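Local coordinates for protein tubulin-specific chaperone, putative (Trypanosoma brucei, PDB 4B6M) that probably binds alpha-tubulin as tubulin-binding cofactor B, of which this chain is the CAP-Gly domain, and may also associate with microtubule plus ends, at residues F68-P71 against D72-E75. Numbering follows the deposited sequence.
Sequences FLRP and DQVE. With FMT (formic acid), chain F.
A single 3-10 turn links strand 66-69 to strand 74-76 and is closed at its start by the side chain of Q73, which folds back onto R70. The backbone sets the turn: Q73 N donates to R70 O at 2.9 Å, and one residue on, V74 N donates to P71 O at 3.0 Å. With CG anti to its own carbonyl carbon (chi1 -71°) and the chain extended beyond it, the Q73 side chain runs back beside R70 O toward the end of strand 66-69. There OE1 accepts R70 N at 2.9 Å, in the plane of the amide carbonyl though bent at the hydrogen (137°). R70 is thus gripped through both its N-H and its C=O by one residue. The same OE1 lies 3.3 Å from L69 CB. A formic acid molecule, probably from the crystallisation liquor, lies against the amide, but the 2.4 Å between its O2 and Q73 NE2 is too short to be trusted and Q73 has a second conformer; R70 N makes only a weak bond to it.

In this SH3-like CAP-Gly barrel the turn joins the two outermost strands of the five-stranded antiparallel sheet. L69 and V74 each direct CB toward the other segment, and their side chains cross at about a right angle, L69 CD2 resting 3.7 Å from V74 CG2; L69 also packs on F42 and C14, V74 on V38 and C12. The R70 side chain instead bends away at chi2 (-63°), and its guanidinium group bonds to the carbonyls of P34 and Y36 and makes a cation-pi contact with W37.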
ATOM      1  N   PHE A  68       3.270   2.719   2.728  1.00  7.89           N
ATOM      2  CA  PHE A  68       3.191   3.816   1.773  1.00  7.76           C
ATOM      3  C   PHE A  68       4.357   3.626   0.857  1.00  7.42           C
ATOM      4  O   PHE A  68       5.509   3.593   1.316  1.00  7.50           O
ATOM      5  CB  PHE A  68       3.320   5.185   2.443  1.00  8.41           C
ATOM      6  CG  PHE A  68       2.156   5.545   3.299  1.00  9.03           C
ATOM      7  CD1 PHE A  68       1.026   6.171   2.765  1.00  9.58           C
ATOM      8  CD2 PHE A  68       2.183   5.242   4.657  1.00  9.20           C
ATOM      9  CE1 PHE A  68      -0.045   6.466   3.567  1.00  9.92           C
ATOM     10  CE2 PHE A  68       1.101   5.542   5.481  1.00  9.27           C
ATOM     11  CZ  PHE A  68      -0.014   6.173   4.931  1.00  9.58           C
ATOM     12  N   LEU A  69       4.057   3.460  -0.416  1.00  7.11           N
ATOM     13  CA  LEU A  69       5.100   3.162  -1.374  1.00  7.32           C
ATOM     14  C   LEU A  69       5.061   4.162  -2.490  1.00  7.18           C
ATOM     15  O   LEU A  69       4.035   4.753  -2.749  1.00  6.79           O
ATOM     16  CB  LEU A  69       4.841   1.785  -2.029  1.00  7.89           C
ATOM     17  CG  LEU A  69       4.912   0.466  -1.244  1.00  8.45           C
ATOM     18  CD1 LEU A  69       3.951   0.367  -0.065  1.00  8.99           C
ATOM     19  CD2 LEU A  69       4.619  -0.697  -2.173  1.00  9.45           C
ATOM     20  N   ARG A  70       6.182   4.346  -3.172  1.00  7.43           N
ATOM     21  CA  ARG A  70       6.159   5.088  -4.436  1.00  8.37           C
ATOM     22  C   ARG A  70       5.481   4.261  -5.504  1.00  8.54           C
ATOM     23  O   ARG A  70       5.538   3.034  -5.472  1.00  8.26           O
ATOM     24  CB  ARG A  70       7.576   5.442  -4.879  1.00  8.98           C
ATOM     25  CG  ARG A  70       8.236   6.425  -3.951  1.00  9.65           C
ATOM     26  CD  ARG A  70       7.520   7.754  -3.923  1.00 10.10           C
ATOM     27  NE  ARG A  70       8.454   8.751  -3.457  1.00 11.65           N
ATOM     28  CZ  ARG A  70       8.154  10.011  -3.231  1.00 12.09           C
ATOM     29  NH1 ARG A  70       6.915  10.442  -3.403  1.00 11.87           N
ATOM     30  NH2 ARG A  70       9.120  10.831  -2.812  1.00 12.91           N
ATOM     31  N   PRO A  71       4.838   4.917  -6.476  1.00  8.94           N
ATOM     32  CA  PRO A  71       4.174   4.202  -7.555  1.00  9.16           C
ATOM     33  C   PRO A  71       5.077   3.217  -8.291  1.00  9.55           C
ATOM     34  O   PRO A  71       4.573   2.149  -8.714  1.00  9.57           O
ATOM     35  CB  PRO A  71       3.680   5.339  -8.490  1.00  9.16           C
ATOM     36  CG  PRO A  71       3.463   6.488  -7.545  1.00  9.11           C
ATOM     37  CD  PRO A  71       4.528   6.360  -6.473  1.00  9.20           C
ATOM     38  N   ASP A  72       6.383   3.513  -8.399  1.00 10.02           N
ATOM     39  CA  ASP A  72       7.256   2.602  -9.129  0.50 10.51           C
ATOM     40  C   ASP A  72       7.407   1.253  -8.436  1.00 10.74           C
ATOM     41  O   ASP A  72       7.775   0.271  -9.086  1.00 11.48           O
ATOM     42  CB  ASP A  72       8.614   3.233  -9.429  0.50 11.36           C
ATOM     43  CG  ASP A  72       8.554   4.239 -10.561  0.50 11.90           C
ATOM     44  OD1 ASP A  72       7.800   4.037 -11.539  0.50 13.13           O
ATOM     45  OD2 ASP A  72       9.282   5.239 -10.480  0.50 12.48           O
ATOM     46  N   GLN A  73       7.070   1.202  -7.145  1.00 10.07           N
ATOM     47  CA  GLN A  73       7.149  -0.027  -6.359  0.50 10.13           C
ATOM     48  C   GLN A  73       5.928  -0.886  -6.438  1.00 10.03           C
ATOM     49  O   GLN A  73       5.903  -2.012  -5.922  1.00 10.33           O
ATOM     50  CB  GLN A  73       7.330   0.311  -4.909  0.50  9.96           C
ATOM     51  CG  GLN A  73       8.675   0.865  -4.625  0.50 10.28           C
ATOM     52  CD  GLN A  73       8.740   1.215  -3.203  0.50 10.62           C
ATOM     53  OE1 GLN A  73       8.009   2.096  -2.768  0.50 10.83           O
ATOM     54  NE2 GLN A  73       9.565   0.495  -2.438  0.50 10.62           N
ATOM     55  N   VAL A  74       4.896  -0.376  -7.092  1.00  9.90           N
ATOM     56  CA  VAL A  74       3.576  -1.018  -7.122  1.00 10.53           C
ATOM     57  C   VAL A  74       3.249  -1.525  -8.521  1.00 11.28           C
ATOM     58  O   VAL A  74       3.100  -0.736  -9.474  1.00 11.67           O
ATOM     59  CB  VAL A  74       2.493  -0.036  -6.631  1.00 10.97           C
ATOM     60  CG1 VAL A  74       1.115  -0.680  -6.601  1.00 10.77           C
ATOM     61  CG2 VAL A  74       2.882   0.481  -5.258  1.00 10.42           C
ATOM     62  N   GLU A  75       3.119  -2.848  -8.633  1.00 11.59           N
ATOM     63  CA  GLU A  75       2.628  -3.454  -9.868  1.00 12.01           C
ATOM     64  C   GLU A  75       1.148  -3.800  -9.737  1.00 11.73           C
ATOM     65  O   GLU A  75       0.794  -4.718  -8.995  1.00 12.15           O
ATOM     66  CB  GLU A  75       3.437  -4.709 -10.217  1.00 12.41           C
ATOM     67  CG  GLU A  75       2.893  -5.449 -11.446  1.00 13.26           C
ATOM     68  CD  GLU A  75       3.596  -6.773 -11.710  1.00 13.58           C
ATOM     69  OE1 GLU A  75       4.711  -6.996 -11.221  1.00 14.89           O
ATOM     70  OE2 GLU A  75       3.013  -7.612 -12.427  1.00 15.60           O
TER
HETATM   71  C   FMT F1236       9.174   2.734  -0.126  1.00 21.93           C
HETATM   72  O1  FMT F1236       8.707   3.485  -1.003  1.00 23.52           O
HETATM   73  O2  FMT F1236       9.672   1.597  -0.341  1.00 21.30           O